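Local coordinates for putative isocitrate dehydrogenase, NAD-dependent (Methylococcus capsulatus, PDB 6LKY), which probably catalyses the NAD-dependent oxidative decarboxylation of isocitrate, a reaction that in this family relies on a magnesium ion, at residues Pro8-Gly13 with Gly39-Glu44; Pro68-Val73 with His263-Asp268; Ala275-Met280 with Cys324-Met329. The protein carries 1 engineered substitution. All coordinates share one frame; numbering follows the deposited sequence. Where two conformers were deposited one is given.

How the contacts relate
All three contacts lie within one isocitrate/isopropylmalate dehydrogenase unit and follow one another along the chain. Contact 1 joins the loop after strand 2-7 to helix 39-46; contact 2, centred about 9 Å away, joins the loops after strands 63-66 and 257-261, the three strands lying side by side in the large mixed sheet. Contact 3 is centred about 17 Å from contact 2 and about 18 Å from contact 1, where the beginnings of helices 278-290 and 326-337 meet. It still touches both, through Ala275 against Ile12 and Ala279 against His263. Each contact also touches the same NAD, so together they form much of one wall of the dinucleotide site, from nicotinamide ribose to adenine.

Contact 1 (Pro8-Gly13 with Gly39-Glu44); sequences PGDGIG and GMAAVE. With NAD (nicotinamide-adenine-dinucleotide), chain C.
Asp10 reaches from the loop after strand 2-7 to the opening turn of helix 39-46, where its carboxylate takes the backbone amides of Met40 and Ala41, one on each oxygen. Its CB already points toward the helix. The first torsion (chi1 -64°) sets CG beside the backbone N of Asp10 and opposite its carbonyl carbon, and brings CG within 3.5 Å of Met40 N. Beyond CG the group splits. OD1 accepts from Ala41 N at 2.9 Å and also lies 3.5 Å from Ala41 CB. OD2 accepts from Met40 N at 2.9 Å, and the side chain of Met40 crosses that of Asp10 roughly at a right angle before its end leads away. Both amides come in on the syn side of the carboxylate, up to 24° out of its plane, with about 150° at each hydrogen. OD2 has a second donor in Thr70 N, so three amides fix the rotation of this buried group. The negative charge faces the amino end of a helix, an arrangement likely to stabilise it. Gly39 suits the approach: a CB on it would clash with OD2. Beside the carboxylate, Gly9 O lies 4.0 Å from Ala41 CB, a looser van der Waals touch at the margin. Past Asp10 the loop closes in a type II' turn, Gly13 N bonding to Asp10 O at 2.8 Å, and Ile12 CD1 then comes 3.8 Å from N7A of the NAD adenine. The arrangement is that of a carboxylate receiving backbone amides at the start of a helix; here it joins the glycine-rich turn after strand 2-7 to helix 39-46, beside the dinucleotide site of this dehydrogenase family.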
loop_
_atom_site.group_PDB
_atom_site.type_symbol
_atom_site.label_atom_id
_atom_site.label_comp_id
_atom_site.label_asym_id
_atom_site.label_seq_id
_atom_site.Cartn_x
_atom_site.Cartn_y
_atom_site.Cartn_z
ATOM N N PRO A 8 -12.296 5.305 25.871
ATOM C CA PRO A 8 -12.751 6.386 24.974
ATOM C C PRO A 8 -11.701 6.848 23.977
ATOM O O PRO A 8 -12.051 7.238 22.857
ATOM C CB PRO A 8 -13.126 7.507 25.957
ATOM C CG PRO A 8 -13.399 6.774 27.262
ATOM C CD PRO A 8 -12.384 5.687 27.289
ATOM N N GLY A 9 -10.427 6.863 24.370
ATOM C CA GLY A 9 -9.357 7.161 23.429
ATOM C C GLY A 9 -9.073 8.642 23.235
ATOM O O GLY A 9 -9.347 9.480 24.100
ATOM N N ASP A 10 -8.528 8.961 22.061
ATOM C CA ASP A 10 -7.913 10.250 21.780
ATOM C C ASP A 10 -8.617 10.953 20.626
ATOM O O ASP A 10 -9.248 10.319 19.774
ATOM C CB ASP A 10 -6.421 10.072 21.448
ATOM C CG ASP A 10 -5.630 9.536 22.627
ATOM O OD1 ASP A 10 -5.983 9.883 23.776
ATOM O OD2 ASP A 10 -4.669 8.762 22.409
ATOM N N GLY A 11 -8.466 12.277 20.586
ATOM C CA GLY A 11 -8.981 13.050 19.465
ATOM C C GLY A 11 -10.484 12.878 19.330
ATOM O O GLY A 11 -11.251 13.170 20.258
ATOM N N ILE A 12 -10.923 12.399 18.162
ATOM C CA ILE A 12 -12.346 12.154 17.932
ATOM C C ILE A 12 -12.867 10.943 18.692
ATOM O O ILE A 12 -14.082 10.695 18.685
ATOM C CB ILE A 12 -12.636 12.002 16.424
ATOM C CG1 ILE A 12 -11.798 10.869 15.828
ATOM C CG2 ILE A 12 -12.384 13.334 15.697
ATOM C CD1 ILE A 12 -12.294 10.393 14.478
ATOM N N GLY A 13 -11.986 10.181 19.342
ATOM C CA GLY A 13 -12.363 8.973 20.043
ATOM C C GLY A 13 -13.581 9.113 20.949
ATOM O O GLY A 13 -14.596 8.433 20.757
ATOM N N GLY A 39 -3.558 5.563 25.918
ATOM C CA GLY A 39 -3.079 6.488 24.905
ATOM C C GLY A 39 -2.742 7.850 25.493
ATOM O O GLY A 39 -2.399 7.979 26.671
ATOM N N MET A 40 -2.861 8.883 24.653
ATOM C CA MET A 40 -2.453 10.225 25.066
ATOM C C MET A 40 -3.293 10.721 26.237
ATOM O O MET A 40 -2.768 11.349 27.170
ATOM C CB MET A 40 -2.549 11.194 23.882
ATOM C CG MET A 40 -1.781 12.516 24.045
ATOM S SD MET A 40 0.010 12.349 24.345
ATOM C CE MET A 40 0.601 11.857 22.719
ATOM N N ALA A 41 -4.586 10.393 26.239
ATOM C CA ALA A 41 -5.426 10.766 27.368
ATOM C C ALA A 41 -4.829 10.244 28.666
ATOM O O ALA A 41 -4.690 11.001 29.641
ATOM C CB ALA A 41 -6.853 10.240 27.163
ATOM N N ALA A 42 -4.362 8.985 28.663
ATOM C CA ALA A 42 -3.796 8.432 29.887
ATOM C C ALA A 42 -2.478 9.114 30.233
ATOM O O ALA A 42 -2.217 9.414 31.409
ATOM C CB ALA A 42 -3.624 6.916 29.755
ATOM N N VAL A 43 -1.681 9.460 29.217
ATOM C CA VAL A 43 -0.459 10.208 29.488
ATOM C C VAL A 43 -0.795 11.515 30.187
ATOM O O VAL A 43 -0.124 11.917 31.145
ATOM C CB VAL A 43 0.336 10.465 28.194
ATOM C CG1 VAL A 43 1.424 11.529 28.447
ATOM C CG2 VAL A 43 0.973 9.176 27.685
ATOM N N GLU A 44 -1.844 12.196 29.723
ATOM C CA GLU A 44 -2.164 13.489 30.310
ATOM C C GLU A 44 -2.746 13.327 31.703
ATOM O O GLU A 44 -2.527 14.185 32.566
ATOM C CB GLU A 44 -3.107 14.259 29.393
ATOM C CG GLU A 44 -2.385 14.836 28.177
ATOM C CD GLU A 44 -3.336 15.329 27.102
ATOM O OE1 GLU A 44 -4.558 15.061 27.207
ATOM O OE2 GLU A 44 -2.852 15.979 26.148
HETATM P PA NAD C . -6.305 9.280 10.913
HETATM O O1A NAD C . -6.418 9.773 12.335
HETATM O O2A NAD C . -7.098 8.025 10.715
HETATM O O5B NAD C . -6.747 10.451 9.915
HETATM C C5B NAD C . -6.628 10.231 8.512
HETATM C C4B NAD C . -7.659 11.081 7.795
HETATM O O4B NAD C . -8.933 10.428 7.963
HETATM C C3B NAD C . -7.732 12.461 8.435
HETATM O O3B NAD C . -7.882 13.466 7.444
HETATM C C2B NAD C . -8.974 12.373 9.309
HETATM O O2B NAD C . -9.640 13.629 9.513
HETATM C C1B NAD C . -9.832 11.331 8.605
HETATM N N9A NAD C . -10.599 10.722 9.682
HETATM C C8A NAD C . -10.226 9.384 10.178
HETATM N N7A NAD C . -11.393 9.145 11.049
HETATM C C5A NAD C . -12.521 9.437 10.172
HETATM C C6A NAD C . -13.726 9.915 10.964
HETATM N N6A NAD C . -14.317 8.767 11.669
HETATM N N1A NAD C . -14.698 10.453 10.000
HETATM C C2A NAD C . -14.222 11.633 9.251
HETATM N N3A NAD C . -12.789 11.862 9.454
HETATM C C4A NAD C . -12.033 10.615 9.365
HETATM O O3 NAD C . -4.785 8.909 10.553
HETATM P PN NAD C . -3.493 9.789 10.877
HETATM O O1N NAD C . -3.734 11.264 10.830
HETATM O O2N NAD C . -2.443 9.342 9.873
HETATM O O5D NAD C . -3.035 9.390 12.366
HETATM C C5D NAD C . -3.522 10.127 13.499
HETATM C C4D NAD C . -3.193 9.364 14.776
HETATM O O4D NAD C . -4.037 8.209 14.929
HETATM C C3D NAD C . -1.743 8.876 14.773
HETATM O O3D NAD C . -1.178 9.197 16.040
HETATM C C2D NAD C . -1.881 7.373 14.614
HETATM O O2D NAD C . -0.852 6.623 15.258
HETATM C C1D NAD C . -3.219 7.078 15.277
HETATM N N1N NAD C . -3.694 5.748 14.816
HETATM C C2N NAD C . -4.736 5.172 15.653
HETATM C C3N NAD C . -4.927 3.755 15.162
HETATM C C7N NAD C . -5.635 2.846 16.172
HETATM O O7N NAD C . -6.514 1.924 15.540
HETATM N N7N NAD C . -6.288 3.622 17.224
HETATM C C4N NAD C . -5.482 3.666 13.749
HETATM C C5N NAD C . -4.747 4.577 12.785
HETATM C C6N NAD C . -3.994 5.777 13.367
#

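Contact 2 (Pro68-Val73 with His263-Asp268); sequences PLTTPV and HGSAPD. With NAD (nicotinamide-adenine-dinucleotide), chain C.
Thr70 and Ser265 meet through their hydroxyls, OG1 to OG at 2.7 Å, a hydrogen bond in which either may be the donor. Ser265 OG stands between its own backbone N and carbonyl carbon (chi1 50°), a rotation that carries it to Thr70 and along the nicotinamide ribose. From the same residue, Ser265 N donates to O4D of that ribose. Thr71 holds the ribose from the other loop: Thr71 N gives to O3D, and O3D in turn gives to Thr71 O. On the diphosphate, Gly264 N bonds to O2A at 2.8 Å and Ala266 N to O1A at 2.8 Å. Asp268 takes the adenine ribose with both oxygens, OD1 from O2B and OD2 from O3B. This run of main-chain amides ending in an aspartate is the dinucleotide-binding loop of the isocitrate and isopropylmalate dehydrogenases, and the double grip on the ribose hydroxyls is consistent with a preference for NAD. Gly264 is closely fitted, since a CB there would clash with O4D. Behind the amides, Pro68 lays CB 3.3 Å from Gly264 C, while its CG reaches the edge of the His263 ring, 4.3 Å from CE1. His263 turns one face to the adenine, N7A standing 3.2 Å above the ring plane toward the rim. Its ND1 donates nearly in the ring plane to a lone pair of Gly264 O at 2.8 Å, which fixes the ring's rotation. If His263 were an alanine, Gly264 O would probably be left without this donor and a gap would open beside the adenine. Farther out, Tyr77 OH bonds to Thr70 O, Ile16 of helix 13-26 touches both Pro68 and His263, and Asn176 of the second subunit packs on Thr71 and bonds to the NAD.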
loop_
_atom_site.group_PDB
_atom_site.type_symbol
_atom_site.label_atom_id
_atom_site.label_comp_id
_atom_site.label_asym_id
_atom_site.label_seq_id
_atom_site.Cartn_x
_atom_site.Cartn_y
_atom_site.Cartn_z
ATOM N N PRO A 68 -9.899 5.249 19.067
ATOM C CA PRO A 68 -8.553 5.381 18.487
ATOM C C PRO A 68 -7.569 5.947 19.496
ATOM O O PRO A 68 -7.906 6.825 20.292
ATOM C CB PRO A 68 -8.762 6.351 17.322
ATOM C CG PRO A 68 -9.988 7.166 17.738
ATOM C CD PRO A 68 -10.874 6.139 18.411
ATOM N N LEU A 69 -6.339 5.436 19.457
ATOM C CA LEU A 69 -5.292 5.876 20.365
ATOM C C LEU A 69 -4.178 6.534 19.565
ATOM O O LEU A 69 -3.691 5.960 18.585
ATOM C CB LEU A 69 -4.762 4.701 21.190
ATOM C CG LEU A 69 -5.830 4.091 22.108
ATOM C CD1 LEU A 69 -5.265 2.952 22.963
ATOM C CD2 LEU A 69 -6.423 5.176 22.995
ATOM N N THR A 70 -3.793 7.744 19.974
ATOM C CA THR A 70 -2.692 8.459 19.323
ATOM C C THR A 70 -1.357 7.762 19.590
ATOM O O THR A 70 -1.050 7.412 20.733
ATOM C CB THR A 70 -2.642 9.899 19.844
ATOM O OG1 THR A 70 -3.739 10.639 19.295
ATOM C CG2 THR A 70 -1.301 10.591 19.500
ATOM N N THR A 71 -0.552 7.567 18.540
ATOM C CA THR A 71 0.833 7.141 18.700
ATOM C C THR A 71 1.770 8.222 18.174
ATOM O O THR A 71 1.626 8.635 17.016
ATOM C CB THR A 71 1.092 5.808 17.954
ATOM O OG1 THR A 71 0.201 4.805 18.456
ATOM C CG2 THR A 71 2.559 5.337 18.110
ATOM N N PRO A 72 2.740 8.687 18.965
ATOM C CA PRO A 72 3.661 9.725 18.474
ATOM C C PRO A 72 4.603 9.205 17.391
ATOM O O PRO A 72 4.987 8.029 17.364
ATOM C CB PRO A 72 4.441 10.155 19.727
ATOM C CG PRO A 72 3.853 9.387 20.889
ATOM C CD PRO A 72 3.029 8.264 20.345
ATOM N N VAL A 73 4.965 10.113 16.489
ATOM C CA VAL A 73 5.794 9.821 15.328
ATOM C C VAL A 73 7.248 10.160 15.639
ATOM O O VAL A 73 7.542 11.215 16.220
ATOM C CB VAL A 73 5.296 10.590 14.090
ATOM C CG1 VAL A 73 3.853 10.215 13.790
ATOM C CG2 VAL A 73 5.398 12.082 14.309
ATOM N N HIS A 263 -9.737 3.639 11.796
ATOM C CA HIS A 263 -9.117 4.944 11.669
ATOM C C HIS A 263 -8.433 5.347 12.970
ATOM O O HIS A 263 -8.551 4.678 14.005
ATOM C CB HIS A 263 -10.157 5.986 11.240
ATOM C CG HIS A 263 -11.266 6.196 12.230
ATOM N ND1 HIS A 263 -11.059 6.738 13.484
ATOM C CD2 HIS A 263 -12.598 5.970 12.134
ATOM C CE1 HIS A 263 -12.214 6.812 14.125
ATOM N NE2 HIS A 263 -13.165 6.360 13.325
ATOM N N GLY A 264 -7.720 6.467 12.909
ATOM C CA GLY A 264 -7.030 7.021 14.052
ATOM C C GLY A 264 -7.796 8.119 14.767
ATOM O O GLY A 264 -9.021 8.240 14.660
ATOM N N SER A 265 -7.059 8.906 15.550
ATOM C CA SER A 265 -7.670 9.929 16.392
ATOM C C SER A 265 -8.019 11.205 15.633
ATOM O O SER A 265 -8.565 12.131 16.243
ATOM C CB SER A 265 -6.753 10.254 17.574
ATOM O OG SER A 265 -5.424 10.509 17.143
ATOM N N ALA A 266 -7.698 11.283 14.333
ATOM C CA ALA A 266 -8.066 12.387 13.446
ATOM C C ALA A 266 -7.882 13.758 14.098
ATOM O O ALA A 266 -8.866 14.478 14.331
ATOM C CB ALA A 266 -9.519 12.209 12.982
ATOM N N PRO A 267 -6.646 14.163 14.403
ATOM C CA PRO A 267 -6.454 15.465 15.063
ATOM C C PRO A 267 -6.915 16.647 14.227
ATOM O O PRO A 267 -7.222 17.699 14.800
ATOM C CB PRO A 267 -4.937 15.517 15.329
ATOM C CG PRO A 267 -4.334 14.509 14.387
ATOM C CD PRO A 267 -5.371 13.442 14.201
ATOM N N ASP A 268 -6.970 16.521 12.896
ATOM C CA ASP A 268 -7.400 17.655 12.082
ATOM C C ASP A 268 -8.867 18.025 12.304
ATOM O O ASP A 268 -9.245 19.168 12.024
ATOM C CB ASP A 268 -7.137 17.398 10.589
ATOM C CG ASP A 268 -7.737 16.089 10.092
ATOM O OD1 ASP A 268 -8.050 15.215 10.921
ATOM O OD2 ASP A 268 -7.886 15.930 8.856
HETATM P PA NAD C . -6.305 9.280 10.913
HETATM O O1A NAD C . -6.418 9.773 12.335
HETATM O O2A NAD C . -7.098 8.025 10.715
HETATM O O5B NAD C . -6.747 10.451 9.915
HETATM C C5B NAD C . -6.628 10.231 8.512
HETATM C C4B NAD C . -7.659 11.081 7.795
HETATM O O4B NAD C . -8.933 10.428 7.963
HETATM C C3B NAD C . -7.732 12.461 8.435
HETATM O O3B NAD C . -7.882 13.466 7.444
HETATM C C2B NAD C . -8.974 12.373 9.309
HETATM O O2B NAD C . -9.640 13.629 9.513
HETATM C C1B NAD C . -9.832 11.331 8.605
HETATM N N9A NAD C . -10.599 10.722 9.682
HETATM C C8A NAD C . -10.226 9.384 10.178
HETATM N N7A NAD C . -11.393 9.145 11.049
HETATM C C5A NAD C . -12.521 9.437 10.172
HETATM C C6A NAD C . -13.726 9.915 10.964
HETATM N N6A NAD C . -14.317 8.767 11.669
HETATM N N1A NAD C . -14.698 10.453 10.000
HETATM C C2A NAD C . -14.222 11.633 9.251
HETATM N N3A NAD C . -12.789 11.862 9.454
HETATM C C4A NAD C . -12.033 10.615 9.365
HETATM O O3 NAD C . -4.785 8.909 10.553
HETATM P PN NAD C . -3.493 9.789 10.877
HETATM O O1N NAD C . -3.734 11.264 10.830
HETATM O O2N NAD C . -2.443 9.342 9.873
HETATM O O5D NAD C . -3.035 9.390 12.366
HETATM C C5D NAD C . -3.522 10.127 13.499
HETATM C C4D NAD C . -3.193 9.364 14.776
HETATM O O4D NAD C . -4.037 8.209 14.929
HETATM C C3D NAD C . -1.743 8.876 14.773
HETATM O O3D NAD C . -1.178 9.197 16.040
HETATM C C2D NAD C . -1.881 7.373 14.614
HETATM O O2D NAD C . -0.852 6.623 15.258
HETATM C C1D NAD C . -3.219 7.078 15.277
HETATM N N1N NAD C . -3.694 5.748 14.816
HETATM C C2N NAD C . -4.736 5.172 15.653
HETATM C C3N NAD C . -4.927 3.755 15.162
HETATM C C7N NAD C . -5.635 2.846 16.172
HETATM O O7N NAD C . -6.514 1.924 15.540
HETATM N N7N NAD C . -6.288 3.622 17.224
HETATM C C4N NAD C . -5.482 3.666 13.749
HETATM C C5N NAD C . -4.747 4.577 12.785
HETATM C C6N NAD C . -3.994 5.777 13.367
#

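Contact 3 (Ala275-Met280 with Cys324-Met329); sequences ANPTAM and CGTAQM. With NAD (nicotinamide-adenine-dinucleotide), chain C.
Ala275 and Thr326 bring their CA atoms to 5.6 Å where the loop leading into helix 278-290 passes the first turn of helix 326-337. Thr326 OG1 donates to Ala275 O at 2.8 Å, lying in the carbonyl plane on a lone pair. The other branch of Thr326, CG2, lies 4.0 Å from Pro277 CB, the two side chains sliding past each other in opposite directions. One turn further on, Met329 stretches its whole chain, with CG anti to the backbone N (chi1 -173°) and the later torsions extended, and thereby delivers its thioether to the start of the other helix. SD comes 3.7 Å from Pro277 CD and 3.5 Å from Asn276 OD1; CE lies close by Thr278 OG1. The carboxamide it meets is a helix cap: Asn276 precedes the turn into helix 278-290, and its OD1 accepts from Thr278 N at 2.9 Å, with the donor 40° out of the carbonyl plane and so off the lone pair. Gly325 holds the N-cap position of the partner helix, so each helix begins at the contact. The loop also reads the cofactor, for Asn276 O accepts from N6A of the NAD adenine at 2.9 Å while Asn276 CB sits near N1A. The amide end of Asn276 is held as well, ND2 bonding to Asp317. Helix 294-310 covers the thioether side, its Ile308 touching both Thr278 and Met329, and helix 13-26 lies against Ala275 and Pro277 through Ile16 and Ala19.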
loop_
_atom_site.group_PDB
_atom_site.type_symbol
_atom_site.label_atom_id
_atom_site.label_comp_id
_atom_site.label_asym_id
_atom_site.label_seq_id
_atom_site.Cartn_x
_atom_site.Cartn_y
_atom_site.Cartn_z
ATOM N N ALA A 275 -16.866 14.202 13.034
ATOM C CA ALA A 275 -16.378 12.864 12.706
ATOM C C ALA A 275 -17.520 11.887 12.431
ATOM O O ALA A 275 -18.530 11.868 13.139
ATOM C CB ALA A 275 -15.500 12.322 13.838
ATOM N N ASN A 276 -17.336 11.056 11.410
ATOM C CA ASN A 276 -18.268 9.979 11.110
ATOM C C ASN A 276 -18.199 8.909 12.191
ATOM O O ASN A 276 -17.116 8.368 12.445
ATOM C CB ASN A 276 -17.955 9.367 9.753
ATOM C CG ASN A 276 -19.074 8.490 9.240
ATOM O OD1 ASN A 276 -19.889 7.970 10.017
ATOM N ND2 ASN A 276 -19.126 8.320 7.921
ATOM N N PRO A 277 -19.306 8.580 12.854
ATOM C CA PRO A 277 -19.276 7.554 13.900
ATOM C C PRO A 277 -19.525 6.149 13.390
ATOM O O PRO A 277 -19.523 5.209 14.194
ATOM C CB PRO A 277 -20.412 8.006 14.834
ATOM C CG PRO A 277 -21.408 8.645 13.902
ATOM C CD PRO A 277 -20.607 9.274 12.786
ATOM N N THR A 278 -19.718 6.001 12.080
ATOM C CA THR A 278 -20.082 4.712 11.502
ATOM C C THR A 278 -19.071 3.632 11.856
ATOM O O THR A 278 -19.451 2.525 12.249
ATOM C CB THR A 278 -20.197 4.847 9.988
ATOM O OG1 THR A 278 -21.156 5.864 9.678
ATOM C CG2 THR A 278 -20.590 3.514 9.349
ATOM N N ALA A 279 -17.775 3.928 11.699
ATOM C CA ALA A 279 -16.749 2.921 11.962
ATOM C C ALA A 279 -16.835 2.408 13.394
ATOM O O ALA A 279 -16.813 1.194 13.635
ATOM C CB ALA A 279 -15.361 3.496 11.674
ATOM N N MET A 280 -16.959 3.322 14.363
ATOM C CA MET A 280 -17.065 2.896 15.757
ATOM C C MET A 280 -18.345 2.104 15.999
ATOM O O MET A 280 -18.344 1.108 16.736
ATOM C CB MET A 280 -17.009 4.107 16.686
ATOM C CG MET A 280 -16.564 3.741 18.094
ATOM S SD MET A 280 -14.802 3.305 18.127
ATOM C CE MET A 280 -14.836 1.754 19.038
ATOM N N CYS A 324 -24.585 17.167 8.415
ATOM C CA CYS A 324 -24.744 17.282 9.858
ATOM C C CYS A 324 -23.489 16.802 10.588
ATOM O O CYS A 324 -22.490 16.429 9.975
ATOM C CB CYS A 324 -25.955 16.478 10.294
ATOM S SG CYS A 324 -25.692 14.718 10.067
ATOM N N GLY A 325 -23.571 16.765 11.921
ATOM C CA GLY A 325 -22.465 16.362 12.759
ATOM C C GLY A 325 -22.597 14.960 13.356
ATOM O O GLY A 325 -23.545 14.214 13.109
ATOM N N THR A 326 -21.597 14.619 14.175
ATOM C CA THR A 326 -21.518 13.294 14.794
ATOM C C THR A 326 -22.800 12.942 15.540
ATOM O O THR A 326 -23.340 11.834 15.385
ATOM C CB THR A 326 -20.301 13.230 15.731
ATOM O OG1 THR A 326 -19.148 13.756 15.052
ATOM C CG2 THR A 326 -20.021 11.781 16.175
ATOM N N ALA A 327 -23.290 13.870 16.380
ATOM C CA ALA A 327 -24.438 13.575 17.244
ATOM C C ALA A 327 -25.741 13.360 16.448
ATOM O O ALA A 327 -26.461 12.393 16.739
ATOM C CB ALA A 327 -24.590 14.668 18.305
ATOM N N GLN A 328 -26.076 14.245 15.473
ATOM C CA GLN A 328 -27.078 13.894 14.444
ATOM C C GLN A 328 -27.058 12.464 14.021
ATOM O O GLN A 328 -28.056 11.743 14.136
ATOM C CB GLN A 328 -26.897 14.623 13.107
ATOM C CG GLN A 328 -28.160 15.029 12.198
ATOM C CD GLN A 328 -28.905 16.315 12.235
ATOM O OE1 GLN A 328 -28.340 17.386 12.125
ATOM N NE2 GLN A 328 -30.232 16.171 12.072
ATOM N N MET A 329 -25.985 12.120 13.324
ATOM C CA MET A 329 -25.919 10.844 12.656
ATOM C C MET A 329 -26.123 9.726 13.654
ATOM O O MET A 329 -26.836 8.756 13.369
ATOM C CB MET A 329 -24.586 10.728 11.928
ATOM C CG MET A 329 -24.521 9.510 11.073
ATOM S SD MET A 329 -23.088 9.454 9.995
ATOM C CE MET A 329 -23.485 7.955 9.103
HETATM P PA NAD C . -6.305 9.280 10.913
HETATM O O1A NAD C . -6.418 9.773 12.335
HETATM O O2A NAD C . -7.098 8.025 10.715
HETATM O O5B NAD C . -6.747 10.451 9.915
HETATM C C5B NAD C . -6.628 10.231 8.512
HETATM C C4B NAD C . -7.659 11.081 7.795
HETATM O O4B NAD C . -8.933 10.428 7.963
HETATM C C3B NAD C . -7.732 12.461 8.435
HETATM O O3B NAD C . -7.882 13.466 7.444
HETATM C C2B NAD C . -8.974 12.373 9.309
HETATM O O2B NAD C . -9.640 13.629 9.513
HETATM C C1B NAD C . -9.832 11.331 8.605
HETATM N N9A NAD C . -10.599 10.722 9.682
HETATM C C8A NAD C . -10.226 9.384 10.178
HETATM N N7A NAD C . -11.393 9.145 11.049
HETATM C C5A NAD C . -12.521 9.437 10.172
HETATM C C6A NAD C . -13.726 9.915 10.964
HETATM N N6A NAD C . -14.317 8.767 11.669
HETATM N N1A NAD C . -14.698 10.453 10.000
HETATM C C2A NAD C . -14.222 11.633 9.251
HETATM N N3A NAD C . -12.789 11.862 9.454
HETATM C C4A NAD C . -12.033 10.615 9.365
HETATM O O3 NAD C . -4.785 8.909 10.553
HETATM P PN NAD C . -3.493 9.789 10.877
HETATM O O1N NAD C . -3.734 11.264 10.830
HETATM O O2N NAD C . -2.443 9.342 9.873
HETATM O O5D NAD C . -3.035 9.390 12.366
HETATM C C5D NAD C . -3.522 10.127 13.499
HETATM C C4D NAD C . -3.193 9.364 14.776
HETATM O O4D NAD C . -4.037 8.209 14.929
HETATM C C3D NAD C . -1.743 8.876 14.773
HETATM O O3D NAD C . -1.178 9.197 16.040
HETATM C C2D NAD C . -1.881 7.373 14.614
HETATM O O2D NAD C . -0.852 6.623 15.258
HETATM C C1D NAD C . -3.219 7.078 15.277
HETATM N N1N NAD C . -3.694 5.748 14.816
HETATM C C2N NAD C . -4.736 5.172 15.653
HETATM C C3N NAD C . -4.927 3.755 15.162
HETATM C C7N NAD C . -5.635 2.846 16.172
HETATM O O7N NAD C . -6.514 1.924 15.540
HETATM N N7N NAD C . -6.288 3.622 17.224
HETATM C C4N NAD C . -5.482 3.666 13.749
HETATM C C5N NAD C . -4.747 4.577 12.785
HETATM C C6N NAD C . -3.994 5.777 13.367
#